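Local coordinates for protein COBE (Pseudomonas aeruginosa, PDB 2W6K) that probably takes part in the biosynthesis of cobalamin (vitamin B12), as a small relative of the C-terminal part of CbiG, at residues A103-L108 with S132-A136. Sequence-based numbering, arbitrary orientation.
Sequences AEAAAL and SIALA. With SO4 (sulfate ion), chain B.
A103 and A107, one helical turn apart, rest on A134 and A136 of the strand, a helix-on-sheet packing built mainly from alanines in an alpha/beta fold whose mixed sheet has strand 131-138 between strands 12-18 and 119-127. With so little side chain between them, the helix and strand axes approach to 7.0 Å, running in roughly the same direction at 30°. In the buried part the methyl CB of A136 lies 3.8 Å from CB of A107 and 3.6 Å from the carbonyl O of A107, while L108 adds a looser apolar touch through CD2. One turn earlier on the helix, A103 meets A134 in a similar way, with CB of A134 3.7 Å from O of A103 and against CG of E104. The E104 chain, extended beyond CG (chi2 -178°), runs past this methyl; OE1 accepts from L87 N, and OE2 is bonded to S88 OG and K125 N, which fixes the rotation of the buried carboxylate. I133 and L135 point to the other face of the sheet, toward helix 24-37. By contrast, S132, partly exposed, marks the solvent side: CB of A103 touches its carbonyl O at 3.6 Å, but the CB atoms of A103 and S132 stay 4.2 Å apart. A sulfate, probably from the crystallisation liquor, sits beside both residues. Also hydrogen-bonded to S101 OG, V102 N and K125 NZ, it accepts from A103 N through O4 over 2.9 Å.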
ATOM      1  N   ALA A 103      -6.475   0.198   0.714  1.00  8.75           N
ATOM      2  CA  ALA A 103      -5.105   0.525   1.179  1.00  8.21           C
ATOM      3  C   ALA A 103      -4.432  -0.691   1.801  1.00  8.06           C
ATOM      4  O   ALA A 103      -3.275  -1.004   1.508  1.00  8.39           O
ATOM      5  CB  ALA A 103      -5.151   1.670   2.177  1.00  9.12           C
ATOM      6  N   GLU A 104      -5.138  -1.364   2.703  1.00  7.74           N
ATOM      7  CA  GLU A 104      -4.552  -2.500   3.411  1.00  8.23           C
ATOM      8  C   GLU A 104      -4.311  -3.695   2.463  1.00  8.65           C
ATOM      9  O   GLU A 104      -3.225  -4.274   2.444  1.00  8.06           O
ATOM     10  CB  GLU A 104      -5.432  -2.889   4.592  1.00  8.86           C
ATOM     11  CG  GLU A 104      -5.422  -1.814   5.637  1.00  9.99           C
ATOM     12  CD  GLU A 104      -6.234  -2.118   6.886  1.00 11.21           C
ATOM     13  OE1 GLU A 104      -6.968  -3.115   6.894  1.00 13.56           O
ATOM     14  OE2 GLU A 104      -6.133  -1.303   7.845  1.00 11.38           O
ATOM     15  N   ALA A 105      -5.310  -4.015   1.656  1.00  8.49           N
ATOM     16  CA  ALA A 105      -5.187  -5.158   0.725  1.00  8.36           C
ATOM     17  C   ALA A 105      -4.149  -4.920  -0.335  1.00  7.77           C
ATOM     18  O   ALA A 105      -3.403  -5.840  -0.647  1.00  8.76           O
ATOM     19  CB  ALA A 105      -6.530  -5.508   0.088  1.00  8.48           C
ATOM     20  N   ALA A 106      -4.062  -3.692  -0.864  1.00 10.15           N
ATOM     21  CA  ALA A 106      -3.096  -3.413  -1.953  1.00  8.22           C
ATOM     22  C   ALA A 106      -1.658  -3.450  -1.417  1.00  8.80           C
ATOM     23  O   ALA A 106      -0.739  -3.958  -2.084  1.00  9.29           O
ATOM     24  CB  ALA A 106      -3.392  -2.097  -2.660  1.00  9.51           C
ATOM     25  N   ALA A 107      -1.482  -2.962  -0.197  1.00  8.51           N
ATOM     26  CA  ALA A 107      -0.168  -2.989   0.444  1.00  8.44           C
ATOM     27  C   ALA A 107       0.328  -4.434   0.609  1.00  8.54           C
ATOM     28  O   ALA A 107       1.448  -4.758   0.194  1.00  9.94           O
ATOM     29  CB  ALA A 107      -0.190  -2.231   1.787  1.00  9.15           C
ATOM     30  N   LEU A 108      -0.506  -5.295   1.196  1.00  9.09           N
ATOM     31  CA  LEU A 108      -0.147  -6.680   1.405  1.00 10.17           C
ATOM     32  C   LEU A 108       0.119  -7.371   0.066  1.00 10.37           C
ATOM     33  O   LEU A 108       1.140  -8.059  -0.086  1.00 11.50           O
ATOM     34  CB  LEU A 108      -1.269  -7.389   2.157  1.00 11.36           C
ATOM     35  CG  LEU A 108      -1.361  -7.071   3.647  1.00 11.53           C
ATOM     36  CD1 LEU A 108      -2.667  -7.642   4.176  1.00 13.45           C
ATOM     37  CD2 LEU A 108      -0.138  -7.664   4.373  1.00 12.55           C
ATOM     38  N   SER A 132      -6.947   6.970   2.477  1.00 10.68           N
ATOM     39  CA  SER A 132      -6.449   6.087   3.515  1.00 10.47           C
ATOM     40  C   SER A 132      -5.119   5.532   3.016  1.00  8.60           C
ATOM     41  O   SER A 132      -4.986   5.260   1.829  1.00  9.27           O
ATOM     42  CB  SER A 132      -7.377   4.897   3.757  1.00 12.05           C
ATOM     43  OG  SER A 132      -8.434   5.256   4.655  1.00 16.43           O
ATOM     44  N   ILE A 133      -4.175   5.374   3.931  1.00  9.13           N
ATOM     45  CA  ILE A 133      -2.877   4.805   3.568  1.00  9.08           C
ATOM     46  C   ILE A 133      -2.487   3.693   4.548  1.00  8.69           C
ATOM     47  O   ILE A 133      -2.670   3.814   5.774  1.00  8.36           O
ATOM     48  CB  ILE A 133      -1.779   5.901   3.460  1.00  9.27           C
ATOM     49  CG1 ILE A 133      -2.180   6.917   2.365  1.00 11.69           C
ATOM     50  CG2 ILE A 133      -0.411   5.267   3.175  1.00 10.02           C
ATOM     51  CD1 ILE A 133      -1.134   7.914   1.947  1.00 12.39           C
ATOM     52  N   ALA A 134      -1.997   2.575   4.017  1.00  7.55           N
ATOM     53  CA  ALA A 134      -1.490   1.504   4.886  1.00  7.32           C
ATOM     54  C   ALA A 134      -0.085   1.114   4.459  1.00  7.64           C
ATOM     55  O   ALA A 134       0.283   1.270   3.306  1.00  8.55           O
ATOM     56  CB  ALA A 134      -2.396   0.286   4.850  1.00  8.87           C
ATOM     57  N   LEU A 135       0.653   0.545   5.383  1.00  8.69           N
ATOM     58  CA  LEU A 135       2.046   0.144   5.102  1.00  8.54           C
ATOM     59  C   LEU A 135       2.220  -1.341   5.328  1.00 10.08           C
ATOM     60  O   LEU A 135       1.733  -1.883   6.311  1.00  9.65           O
ATOM     61  CB  LEU A 135       3.031   0.932   5.987  1.00  8.96           C
ATOM     62  CG  LEU A 135       2.937   2.465   5.952  1.00  7.71           C
ATOM     63  CD1 LEU A 135       3.898   3.037   7.017  1.00 11.55           C
ATOM     64  CD2 LEU A 135       3.292   2.958   4.558  1.00 10.61           C
ATOM     65  N   ALA A 136       2.918  -2.001   4.413  1.00  9.76           N
ATOM     66  CA  ALA A 136       3.207  -3.420   4.583  1.00 11.55           C
ATOM     67  C   ALA A 136       4.686  -3.660   4.389  1.00 13.68           C
ATOM     68  O   ALA A 136       5.346  -3.000   3.582  1.00 12.67           O
ATOM     69  CB  ALA A 136       2.385  -4.286   3.601  1.00 11.01           C
TER
HETATM   70  S   SO4 B1140      -9.638   2.063   1.941  1.00 13.59           S
HETATM   71  O1  SO4 B1140     -10.329   3.355   2.258  1.00 19.44           O
HETATM   72  O2  SO4 B1140     -10.427   1.321   0.967  1.00 16.13           O
HETATM   73  O3  SO4 B1140      -9.545   1.305   3.172  1.00 17.46           O
HETATM   74  O4  SO4 B1140      -8.340   2.365   1.409  1.00 18.00           O